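PDB 1JXN: anti-H(O) lectin 1 from Ulex europaeus, which binds carbohydrate as a calcium- and manganese-containing legume lectin with specificity for L-fucose. Local coordinates for residues 70-75 with 87-92; 31-36 with 225-230; 122-127 with 181-186; 141-146 with 156-161. All blocks are in the same frame, centred on the assembly; numbering follows the deposited sequence.

Contact 1: residues 70-75 with 87-92; sequences TSFSFF and DGLTFF. With MFU (methyl alpha-L-fucopyranoside), chain E.
Asp87 OD2 accepts a hydrogen bond of 2.7 Å from O4 of methyl alpha-L-fucopyranoside, and two residues on, Leu89 points into the interior and packs against Phe74. The methyl Leu89 CD1 rests over the centre of the Phe74 ring, 3.6 Å from its centroid and 12° off the normal, a well-aligned CH-pi contact. Its sister methyl reaches the same ring with Leu89 CD2 3.5 Å from Phe74 CE1. Phe72 presents its rim to this leucine, with CE1 4.2 Å from Leu89 CD1. Strands 70-75 and 88-92 belong to the two facing sheets of the legume lectin sandwich: their axes come no closer than 9.9 Å and run at 167°, nearly antiparallel, and the contact between them is made by side chains. At the far end Thr70 CG2 stands over a face of Phe91, 4.0 Å from the ring centroid, while Thr70 OG1 hydrogen-bonds to Tyr232 O and Trp231 NE1. A chi1 of 170° carries the Phe91 ring across the gap to this methyl. On the sugar side, a cis peptide precedes Asp87, and Asp87 and Gly88 form a classic beta bulge opposite Ser217. Gly105 N, Asn134 ND2 and Glu44 OE2 also hydrogen-bond the fucoside.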
# COMPACT_ATOMS: atom_id res chain seq x y z
N THR A 70 8.50 -1.05 -12.51
CA THR A 70 7.51 -2.08 -12.28
C THR A 70 7.71 -3.15 -13.32
O THR A 70 8.08 -2.86 -14.46
CB THR A 70 6.08 -1.52 -12.36
OG1 THR A 70 5.14 -2.60 -12.33
CG2 THR A 70 5.88 -0.70 -13.60
N SER A 71 7.53 -4.39 -12.90
CA SER A 71 7.69 -5.51 -13.80
C SER A 71 6.59 -6.52 -13.56
O SER A 71 6.11 -6.68 -12.44
CB SER A 71 9.05 -6.15 -13.62
OG SER A 71 9.44 -6.19 -12.27
N PHE A 72 6.17 -7.16 -14.64
CA PHE A 72 5.13 -8.16 -14.56
C PHE A 72 5.16 -9.04 -15.79
O PHE A 72 5.60 -8.61 -16.86
CB PHE A 72 3.76 -7.49 -14.44
CG PHE A 72 3.44 -6.54 -15.59
CD1 PHE A 72 2.55 -6.92 -16.60
CD2 PHE A 72 4.00 -5.26 -15.64
CE1 PHE A 72 2.23 -6.04 -17.63
CE2 PHE A 72 3.68 -4.38 -16.67
CZ PHE A 72 2.79 -4.76 -17.66
N SER A 73 4.71 -10.28 -15.64
CA SER A 73 4.65 -11.20 -16.76
C SER A 73 3.18 -11.43 -17.01
O SER A 73 2.43 -11.57 -16.05
CB SER A 73 5.30 -12.53 -16.41
OG SER A 73 6.62 -12.35 -15.96
N PHE A 74 2.74 -11.43 -18.27
CA PHE A 74 1.34 -11.70 -18.56
C PHE A 74 1.29 -12.61 -19.78
O PHE A 74 2.31 -12.82 -20.43
CB PHE A 74 0.58 -10.40 -18.85
CG PHE A 74 0.96 -9.73 -20.14
CD1 PHE A 74 0.30 -10.04 -21.34
CD2 PHE A 74 1.99 -8.78 -20.18
CE1 PHE A 74 0.67 -9.43 -22.55
CE2 PHE A 74 2.36 -8.16 -21.38
CZ PHE A 74 1.70 -8.49 -22.57
N PHE A 75 0.13 -13.20 -20.03
CA PHE A 75 -0.04 -14.05 -21.20
C PHE A 75 -1.47 -13.81 -21.65
O PHE A 75 -2.25 -13.19 -20.92
CB PHE A 75 0.28 -15.55 -20.94
CG PHE A 75 -0.66 -16.25 -19.97
CD1 PHE A 75 -0.39 -16.26 -18.59
CD2 PHE A 75 -1.81 -16.90 -20.43
CE1 PHE A 75 -1.25 -16.90 -17.69
CE2 PHE A 75 -2.68 -17.54 -19.55
CZ PHE A 75 -2.40 -17.54 -18.17
N ASP A 87 -8.29 -6.72 -27.28
CA ASP A 87 -7.84 -5.40 -27.73
C ASP A 87 -6.51 -5.17 -27.02
O ASP A 87 -5.73 -4.31 -27.42
CB ASP A 87 -8.77 -4.32 -27.24
CG ASP A 87 -9.93 -4.14 -28.14
OD1 ASP A 87 -10.99 -4.75 -27.87
OD2 ASP A 87 -9.80 -3.36 -29.12
N GLY A 88 -6.32 -5.88 -25.90
CA GLY A 88 -5.08 -5.78 -25.16
C GLY A 88 -5.18 -5.43 -23.68
O GLY A 88 -6.27 -5.46 -23.09
N LEU A 89 -4.04 -5.07 -23.10
CA LEU A 89 -3.97 -4.70 -21.69
C LEU A 89 -3.21 -3.39 -21.53
O LEU A 89 -2.70 -2.82 -22.51
CB LEU A 89 -3.30 -5.79 -20.86
CG LEU A 89 -1.86 -6.11 -21.22
CD1 LEU A 89 -1.18 -6.80 -20.05
CD2 LEU A 89 -1.81 -6.96 -22.47
N THR A 90 -3.08 -2.95 -20.29
CA THR A 90 -2.42 -1.69 -19.99
C THR A 90 -1.91 -1.64 -18.56
O THR A 90 -2.37 -2.40 -17.70
CB THR A 90 -3.44 -0.56 -20.15
OG1 THR A 90 -3.78 -0.42 -21.54
CG2 THR A 90 -2.91 0.74 -19.61
N PHE A 91 -0.88 -0.83 -18.34
CA PHE A 91 -0.37 -0.56 -17.01
C PHE A 91 -0.62 0.96 -16.93
O PHE A 91 -0.17 1.70 -17.81
CB PHE A 91 1.11 -0.84 -16.84
CG PHE A 91 1.64 -0.33 -15.54
CD1 PHE A 91 2.55 0.72 -15.50
CD2 PHE A 91 1.16 -0.84 -14.33
CE1 PHE A 91 2.97 1.26 -14.29
CE2 PHE A 91 1.58 -0.31 -13.13
CZ PHE A 91 2.48 0.74 -13.10
N PHE A 92 -1.29 1.44 -15.89
CA PHE A 92 -1.58 2.86 -15.85
C PHE A 92 -1.52 3.57 -14.50
O PHE A 92 -1.64 2.96 -13.43
CB PHE A 92 -2.95 3.10 -16.49
CG PHE A 92 -4.11 2.61 -15.65
CD1 PHE A 92 -4.26 1.25 -15.36
CD2 PHE A 92 -5.06 3.50 -15.14
CE1 PHE A 92 -5.32 0.80 -14.57
CE2 PHE A 92 -6.13 3.05 -14.36
CZ PHE A 92 -6.25 1.70 -14.08
C1 MFU E . -14.17 -0.90 -32.52
C2 MFU E . -13.93 -0.18 -31.18
C3 MFU E . -14.09 -1.22 -30.05
C4 MFU E . -13.07 -2.36 -30.27
C5 MFU E . -13.31 -3.02 -31.63
C6 MFU E . -12.29 -4.16 -31.88
O1 MFU E . -15.56 -1.39 -32.56
O2 MFU E . -14.86 0.91 -31.03
O3 MFU E . -13.89 -0.61 -28.79
O4 MFU E . -11.74 -1.84 -30.23
O5 MFU E . -13.22 -2.03 -32.68
CM MFU E . -16.85 -0.74 -32.71

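Contact 2: residues 31-36 with 225-230; sequences VLQLNK and THEVLN
Leu32 and Val228 run alongside each other with a common direction, their CB atoms 3.9 Å apart, and form the apolar centre of this pairing. Leu34 adds to it obliquely, bringing CD1 to 3.8 Å from Val228 CG2. Beyond one end, Val31 sends its two branches to different partners: CG1 packs against Glu227 CB, and CG2 reaches Leu229 CD1 at 4.1 Å. The backbones hold these groups in antiparallel register. Leu32 and Val228 make a hydrogen-bonded pair, with Leu32 N to Val228 O at 3.0 Å and the return bond from Val228 N to Leu32 O, and Leu34 N prolongs the ladder to His226 O. Gln33 faces Glu227 in a non-hydrogen-bonded pair; its amide and the carboxylate are nearly coplanar, 5° apart, yet not hydrogen-bonded, and the touch is made by Gln33 CG, 3.2 Å from Glu227 OE2. Asn35 marks the polar edge. Its OD1 takes two bonds from one residue, His226 N at 2.9 Å and His226 ND1 at 2.7 Å. The ND1 donor stands 42° out of the carbonyl plane, whereas the oxygen lies close to the imidazole plane. With the histidine bound this way and Asn35 ND2 bonded to Ala224 O, both ends of the amide are fixed. The short strand 32-33 lies between strand 25-26 and strand 224-236, which is itself paired with strand 67-78. Across the sandwich, Phe214 of strand 209-219 packs on Leu32, Leu34 and Val228, and Ala49 of strand 44-56 on both leucines.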
# COMPACT_ATOMS: atom_id res chain seq x y z
N VAL A 31 -4.07 -16.55 -10.90
CA VAL A 31 -3.79 -15.57 -11.95
C VAL A 31 -4.69 -14.32 -11.87
O VAL A 31 -5.88 -14.41 -11.57
CB VAL A 31 -3.93 -16.23 -13.37
CG1 VAL A 31 -3.83 -15.19 -14.47
CG2 VAL A 31 -2.84 -17.27 -13.58
N LEU A 32 -4.10 -13.15 -12.09
CA LEU A 32 -4.86 -11.90 -12.08
C LEU A 32 -5.48 -11.73 -13.48
O LEU A 32 -4.79 -11.34 -14.41
CB LEU A 32 -3.96 -10.70 -11.73
CG LEU A 32 -4.61 -9.31 -11.86
CD1 LEU A 32 -5.86 -9.25 -11.04
CD2 LEU A 32 -3.66 -8.21 -11.48
N GLN A 33 -6.76 -12.04 -13.62
CA GLN A 33 -7.44 -11.89 -14.90
C GLN A 33 -8.08 -10.52 -15.03
O GLN A 33 -8.92 -10.14 -14.23
CB GLN A 33 -8.50 -12.97 -15.06
CG GLN A 33 -9.34 -12.81 -16.30
CD GLN A 33 -10.42 -13.86 -16.39
OE1 GLN A 33 -10.14 -15.03 -16.62
NE2 GLN A 33 -11.67 -13.44 -16.21
N LEU A 34 -7.70 -9.79 -16.09
CA LEU A 34 -8.17 -8.43 -16.33
C LEU A 34 -9.49 -8.25 -17.05
O LEU A 34 -10.12 -7.20 -16.93
CB LEU A 34 -7.08 -7.63 -17.06
CG LEU A 34 -5.76 -7.56 -16.28
CD1 LEU A 34 -4.65 -7.02 -17.17
CD2 LEU A 34 -5.97 -6.72 -15.03
N ASN A 35 -9.90 -9.25 -17.82
CA ASN A 35 -11.18 -9.19 -18.54
C ASN A 35 -11.74 -10.60 -18.77
O ASN A 35 -10.99 -11.56 -19.00
CB ASN A 35 -11.03 -8.45 -19.87
CG ASN A 35 -10.22 -9.24 -20.89
OD1 ASN A 35 -9.01 -9.46 -20.73
ND2 ASN A 35 -10.90 -9.72 -21.92
N LYS A 36 -13.05 -10.74 -18.68
CA LYS A 36 -13.67 -12.04 -18.88
C LYS A 36 -14.19 -12.18 -20.31
O LYS A 36 -14.65 -11.19 -20.90
CB LYS A 36 -14.85 -12.23 -17.93
CG LYS A 36 -14.47 -12.46 -16.48
CD LYS A 36 -15.73 -12.47 -15.64
CE LYS A 36 -15.49 -12.92 -14.23
NZ LYS A 36 -16.72 -12.69 -13.42
N THR A 225 -8.75 -13.24 -23.48
CA THR A 225 -8.53 -12.76 -22.12
C THR A 225 -7.06 -12.39 -21.92
O THR A 225 -6.16 -13.00 -22.51
CB THR A 225 -9.01 -13.75 -21.02
OG1 THR A 225 -8.79 -13.16 -19.73
CG2 THR A 225 -8.26 -15.08 -21.10
N HIS A 226 -6.83 -11.36 -21.10
CA HIS A 226 -5.50 -10.87 -20.83
C HIS A 226 -5.27 -10.99 -19.33
O HIS A 226 -6.00 -10.40 -18.54
CB HIS A 226 -5.42 -9.41 -21.28
CG HIS A 226 -6.03 -9.17 -22.63
ND1 HIS A 226 -7.38 -8.96 -22.81
CD2 HIS A 226 -5.48 -9.15 -23.87
CE1 HIS A 226 -7.64 -8.84 -24.10
NE2 HIS A 226 -6.51 -8.95 -24.76
N GLU A 227 -4.25 -11.75 -18.93
CA GLU A 227 -3.99 -11.96 -17.51
C GLU A 227 -2.55 -11.84 -17.00
O GLU A 227 -1.60 -12.37 -17.61
CB GLU A 227 -4.61 -13.28 -17.04
CG GLU A 227 -4.64 -14.41 -18.07
CD GLU A 227 -5.99 -15.12 -18.12
OE1 GLU A 227 -6.04 -16.32 -18.44
OE2 GLU A 227 -7.02 -14.46 -17.85
N VAL A 228 -2.41 -11.16 -15.86
CA VAL A 228 -1.14 -10.92 -15.19
C VAL A 228 -0.71 -12.12 -14.33
O VAL A 228 -1.48 -12.66 -13.54
CB VAL A 228 -1.23 -9.64 -14.32
CG1 VAL A 228 0.11 -9.32 -13.68
CG2 VAL A 228 -1.72 -8.47 -15.16
N LEU A 229 0.56 -12.50 -14.48
CA LEU A 229 1.15 -13.65 -13.79
C LEU A 229 1.85 -13.30 -12.47
O LEU A 229 2.01 -14.15 -11.59
CB LEU A 229 2.13 -14.34 -14.72
CG LEU A 229 2.31 -15.83 -14.48
CD1 LEU A 229 1.00 -16.52 -14.75
CD2 LEU A 229 3.40 -16.36 -15.37
N ASN A 230 2.25 -12.05 -12.33
CA ASN A 230 2.92 -11.56 -11.13
C ASN A 230 3.08 -10.05 -11.30
O ASN A 230 2.69 -9.50 -12.32
CB ASN A 230 4.28 -12.23 -10.97
CG ASN A 230 5.17 -12.01 -12.17
OD1 ASN A 230 5.24 -12.83 -13.06
ND2 ASN A 230 5.84 -10.86 -12.19

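Contact 3: residues 122-127 with 181-186; sequences VAVEFD and LTASLT. With MN (manganese (II) ion), chain F; CA (calcium ion), chain G.
Val124 CG1 presses on Ala183 CB at 3.4 Å, closer than usual for two carbons and evidence of tight packing. Beside this pair, Val122 and Leu181 overlap in passing, each heading the other way, with Val122 CG1 3.8 Å from Leu181 CD2. Phe126 turns its rim to Leu185, whose CD1 lies near the ring plane, 3.9 Å from Phe126 CD2; Phe74 meets the same phenylalanine edge-to-face. The two strands run 24° apart, one in each sheet of the legume lectin sandwich, and interlock through side chains facing the interior. Glu125 and Asp127, on the other face of strand 122-127, reach the metals. Glu125 OE1 binds the manganese at 2.2 Å, and Asp127 OD1 bridges the ions, 2.3 Å from manganese and 2.2 Å from calcium. Asp127 OD2 also binds the calcium, giving the carboxylate a two-oxygen grip on that ion. Asp137 gives oxygens to both ions as well, and Ile129 O and Asn134 OD1 complete the protein ligands of the calcium. Water 1, itself a manganese ligand, donates to Glu125 OE2 at 2.9 Å, probably helping to fix how the carboxylate is turned. Backbone bonds of Val124 with Phe91 and of Phe126 with Leu89 hold the strand in place.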
# COMPACT_ATOMS: atom_id res chain seq x y z
N VAL A 122 -1.51 8.07 -17.62
CA VAL A 122 -0.30 7.75 -18.33
C VAL A 122 -0.27 6.24 -18.28
O VAL A 122 -0.10 5.62 -17.22
CB VAL A 122 0.94 8.34 -17.69
CG1 VAL A 122 2.15 8.02 -18.53
CG2 VAL A 122 0.77 9.83 -17.52
N ALA A 123 -0.50 5.64 -19.44
CA ALA A 123 -0.54 4.21 -19.55
C ALA A 123 0.40 3.69 -20.60
O ALA A 123 0.66 4.36 -21.60
CB ALA A 123 -1.96 3.78 -19.86
N VAL A 124 0.95 2.51 -20.35
CA VAL A 124 1.83 1.85 -21.29
C VAL A 124 0.96 0.72 -21.85
O VAL A 124 0.73 -0.29 -21.18
CB VAL A 124 3.08 1.25 -20.58
CG1 VAL A 124 3.90 0.44 -21.55
CG2 VAL A 124 3.93 2.36 -20.00
N GLU A 125 0.41 0.94 -23.03
CA GLU A 125 -0.46 -0.05 -23.65
C GLU A 125 0.25 -1.12 -24.47
O GLU A 125 1.36 -0.94 -24.95
CB GLU A 125 -1.52 0.62 -24.52
CG GLU A 125 -0.95 1.39 -25.70
CD GLU A 125 -1.95 1.64 -26.79
OE1 GLU A 125 -1.72 1.16 -27.91
OE2 GLU A 125 -2.97 2.32 -26.55
N PHE A 126 -0.42 -2.26 -24.56
CA PHE A 126 0.02 -3.42 -25.33
C PHE A 126 -1.25 -3.69 -26.13
O PHE A 126 -2.12 -4.46 -25.72
CB PHE A 126 0.34 -4.59 -24.40
CG PHE A 126 1.40 -4.27 -23.39
CD1 PHE A 126 1.11 -3.46 -22.29
CD2 PHE A 126 2.70 -4.71 -23.57
CE1 PHE A 126 2.09 -3.09 -21.40
CE2 PHE A 126 3.70 -4.35 -22.68
CZ PHE A 126 3.39 -3.53 -21.59
N ASP A 127 -1.36 -2.95 -27.23
CA ASP A 127 -2.51 -2.97 -28.13
C ASP A 127 -2.43 -4.12 -29.14
O ASP A 127 -1.51 -4.18 -29.95
CB ASP A 127 -2.56 -1.64 -28.86
CG ASP A 127 -3.90 -1.34 -29.45
OD1 ASP A 127 -4.26 -0.14 -29.50
OD2 ASP A 127 -4.62 -2.28 -29.85
N LEU A 181 10.24 7.77 -19.78
CA LEU A 181 9.42 6.59 -19.52
C LEU A 181 9.78 5.55 -20.59
O LEU A 181 9.58 5.77 -21.80
CB LEU A 181 7.94 6.97 -19.60
CG LEU A 181 6.88 5.91 -19.29
CD1 LEU A 181 7.09 5.33 -17.89
CD2 LEU A 181 5.49 6.53 -19.42
N THR A 182 10.34 4.43 -20.16
CA THR A 182 10.72 3.39 -21.09
C THR A 182 10.11 2.06 -20.68
O THR A 182 10.31 1.60 -19.56
CB THR A 182 12.24 3.22 -21.16
OG1 THR A 182 12.86 4.50 -21.32
CG2 THR A 182 12.62 2.33 -22.33
N ALA A 183 9.39 1.43 -21.60
CA ALA A 183 8.76 0.14 -21.34
C ALA A 183 9.23 -0.86 -22.37
O ALA A 183 9.28 -0.55 -23.55
CB ALA A 183 7.25 0.28 -21.42
N SER A 184 9.52 -2.08 -21.94
CA SER A 184 9.96 -3.10 -22.87
C SER A 184 9.23 -4.42 -22.69
O SER A 184 8.96 -4.83 -21.56
CB SER A 184 11.45 -3.35 -22.69
OG SER A 184 11.71 -3.95 -21.43
N LEU A 185 8.87 -5.06 -23.81
CA LEU A 185 8.23 -6.36 -23.75
C LEU A 185 9.26 -7.34 -24.27
O LEU A 185 9.91 -7.09 -25.27
CB LEU A 185 6.97 -6.41 -24.61
CG LEU A 185 6.25 -7.76 -24.69
CD1 LEU A 185 4.80 -7.57 -25.09
CD2 LEU A 185 6.94 -8.70 -25.66
N THR A 186 9.41 -8.45 -23.56
CA THR A 186 10.38 -9.47 -23.96
C THR A 186 9.79 -10.86 -23.85
O THR A 186 9.36 -11.26 -22.78
CB THR A 186 11.63 -9.45 -23.07
OG1 THR A 186 12.29 -8.19 -23.22
CG2 THR A 186 12.59 -10.55 -23.46
MN MN F . -3.09 1.81 -29.53
CA CA G . -6.21 -0.68 -30.48
O HOH W 1 -4.83 2.87 -28.68
O HOH W 2 -1.55 3.32 -29.84
O HOH W 3 -7.31 -2.09 -29.13
O HOH W 4 -6.97 1.12 -29.16

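Contact 4: residues 141-146 with 156-161; sequences PHIGID and ERWNKR
Trp158 has its indole between residues of both segments: Ile143 CD1 stands 4.2 Å above one face and Lys160 CA 3.6 Å above the opposite one, each offset toward the rim. At the edge, close to the ring plane, His142 O lies 3.5 Å from Trp158 CE3. A chi1 of 169°, which sets CG opposite the tryptophan's own N, brings the indole to this place, and its NE1 is satisfied by Tyr187 OH. The imidazole of His142 leads away from the other segment; ND1 donates to Phe140 O, while NE2 is turned toward the manganese, at a distance long for a metal bond but consistent with the ligand role expected from related lectins. Backbone bonds tie the two segments. Ile143 and Glu156 form an antiparallel hydrogen-bonded pair, Ile143 N to Glu156 O at 2.9 Å and Glu156 N to Ile143 O at 2.8 Å, the second nearly straight along the carbonyl. One step on, Trp158 N donates to Pro141 O at 2.8 Å, tilted 30° from the carbonyl plane. Lys160 lies roughly perpendicular to Pro141, its CD 3.9 Å from Pro141 CB, and its extended chain carries NZ to the carbonyl oxygens of Thr128 and Pro82. The arrangement is a beta hairpin at the margin of the seven-stranded sheet: strand 154-157 is outermost within the chain, and strand 142-147 lies between it and strand 122-127. Facing it in the other sheet, Leu185 packs on Ile143 and Trp158, and Ile194 and Val196 on Ile143.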
# COMPACT_ATOMS: atom_id res chain seq x y z
N PRO A 141 -0.64 -4.72 -34.61
CA PRO A 141 -0.61 -4.82 -33.15
C PRO A 141 0.66 -4.10 -32.67
O PRO A 141 1.70 -4.15 -33.35
CB PRO A 141 -0.56 -6.34 -32.91
CG PRO A 141 -0.02 -6.91 -34.20
CD PRO A 141 -0.70 -6.06 -35.23
N HIS A 142 0.59 -3.42 -31.53
CA HIS A 142 1.74 -2.67 -31.05
C HIS A 142 1.70 -2.36 -29.56
O HIS A 142 0.75 -2.71 -28.84
CB HIS A 142 1.81 -1.35 -31.82
CG HIS A 142 0.61 -0.49 -31.61
ND1 HIS A 142 -0.67 -0.87 -31.94
CD2 HIS A 142 0.49 0.71 -30.98
CE1 HIS A 142 -1.51 0.07 -31.50
NE2 HIS A 142 -0.86 1.05 -30.91
N ILE A 143 2.74 -1.64 -29.13
CA ILE A 143 2.92 -1.18 -27.76
C ILE A 143 3.02 0.34 -27.81
O ILE A 143 3.66 0.89 -28.70
CB ILE A 143 4.19 -1.81 -27.17
CG1 ILE A 143 3.92 -3.29 -26.87
CG2 ILE A 143 4.68 -1.04 -25.94
CD1 ILE A 143 5.14 -4.07 -26.51
N GLY A 144 2.38 1.04 -26.89
CA GLY A 144 2.45 2.48 -26.92
C GLY A 144 2.30 3.16 -25.56
O GLY A 144 1.88 2.55 -24.58
N ILE A 145 2.68 4.43 -25.51
CA ILE A 145 2.57 5.23 -24.31
C ILE A 145 1.41 6.19 -24.53
O ILE A 145 1.43 7.00 -25.46
CB ILE A 145 3.88 5.97 -24.06
CG1 ILE A 145 4.95 4.97 -23.61
CG2 ILE A 145 3.67 7.09 -23.06
CD1 ILE A 145 6.37 5.49 -23.59
N ASP A 146 0.36 6.05 -23.71
CA ASP A 146 -0.84 6.88 -23.82
C ASP A 146 -0.85 8.01 -22.81
O ASP A 146 -0.86 7.76 -21.61
CB ASP A 146 -2.10 6.05 -23.59
CG ASP A 146 -2.25 4.89 -24.57
OD1 ASP A 146 -1.34 4.62 -25.37
OD2 ASP A 146 -3.32 4.24 -24.51
N GLU A 156 5.30 1.26 -30.94
CA GLU A 156 6.19 0.31 -31.58
C GLU A 156 5.48 -0.97 -31.99
O GLU A 156 4.84 -1.62 -31.16
CB GLU A 156 7.36 -0.05 -30.67
CG GLU A 156 8.33 1.11 -30.40
CD GLU A 156 8.95 1.70 -31.67
OE1 GLU A 156 9.28 0.91 -32.59
OE2 GLU A 156 9.11 2.94 -31.73
N ARG A 157 5.67 -1.36 -33.25
CA ARG A 157 5.07 -2.57 -33.82
C ARG A 157 5.38 -3.82 -33.00
O ARG A 157 6.54 -4.20 -32.80
CB ARG A 157 5.51 -2.78 -35.28
CG ARG A 157 4.83 -3.97 -35.99
CD ARG A 157 5.31 -4.16 -37.44
NE ARG A 157 4.77 -5.39 -38.03
CZ ARG A 157 3.93 -5.43 -39.07
NH1 ARG A 157 3.54 -4.31 -39.67
NH2 ARG A 157 3.45 -6.60 -39.48
N TRP A 158 4.32 -4.47 -32.54
CA TRP A 158 4.42 -5.66 -31.73
C TRP A 158 3.78 -6.86 -32.43
O TRP A 158 2.60 -6.82 -32.81
CB TRP A 158 3.73 -5.39 -30.39
CG TRP A 158 3.51 -6.59 -29.50
CD1 TRP A 158 4.35 -7.65 -29.32
CD2 TRP A 158 2.38 -6.82 -28.65
NE1 TRP A 158 3.82 -8.52 -28.40
CE2 TRP A 158 2.62 -8.04 -27.97
CE3 TRP A 158 1.20 -6.12 -28.39
CZ2 TRP A 158 1.71 -8.57 -27.05
CZ3 TRP A 158 0.29 -6.65 -27.46
CH2 TRP A 158 0.56 -7.87 -26.80
N ASN A 159 4.57 -7.91 -32.65
CA ASN A 159 4.05 -9.13 -33.24
C ASN A 159 3.61 -9.99 -32.06
O ASN A 159 4.40 -10.70 -31.45
CB ASN A 159 5.13 -9.84 -34.09
CG ASN A 159 5.60 -8.99 -35.27
OD1 ASN A 159 6.78 -8.99 -35.60
ND2 ASN A 159 4.68 -8.26 -35.89
N LYS A 160 2.34 -9.81 -31.71
CA LYS A 160 1.67 -10.47 -30.59
C LYS A 160 1.60 -11.99 -30.65
O LYS A 160 1.42 -12.58 -31.71
CB LYS A 160 0.25 -9.91 -30.47
CG LYS A 160 -0.61 -10.13 -31.71
CD LYS A 160 -2.04 -9.63 -31.52
CE LYS A 160 -2.91 -9.89 -32.75
NZ LYS A 160 -4.34 -9.55 -32.52
N ARG A 161 1.75 -12.63 -29.49
CA ARG A 161 1.68 -14.09 -29.41
C ARG A 161 0.67 -14.47 -28.33
O ARG A 161 0.56 -13.79 -27.30
CB ARG A 161 3.04 -14.70 -29.08
CG ARG A 161 4.17 -14.27 -29.97
CD ARG A 161 5.46 -14.92 -29.49
NE ARG A 161 6.65 -14.48 -30.23
CZ ARG A 161 7.89 -14.77 -29.85
NH1 ARG A 161 8.11 -15.48 -28.75
NH2 ARG A 161 8.92 -14.36 -30.57

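All four contacts belong to one legume lectin sandwich. Contacts 1 and 3 bridge its two sheets, with centres 8 Å apart, and their strands 88-94 and 122-127 are neighbours in the seven-stranded sheet. Contact 4 continues that sheet outward, its centre 8 Å from contact 3, since strand 142-147 pairs with strand 122-127. Contact 2 lies in the opposite sheet, 9 Å from contact 1 and about 18 Å from contact 4 between centres, and joins contact 1 through strands 67-78 and 224-236. Along the chain, contact 2 spans the other three; contact 1 closes before contact 3 opens, and contact 3 encloses contact 4. Asp87, Asp127 and His142, at strand ends, bring sugar and metal sites together.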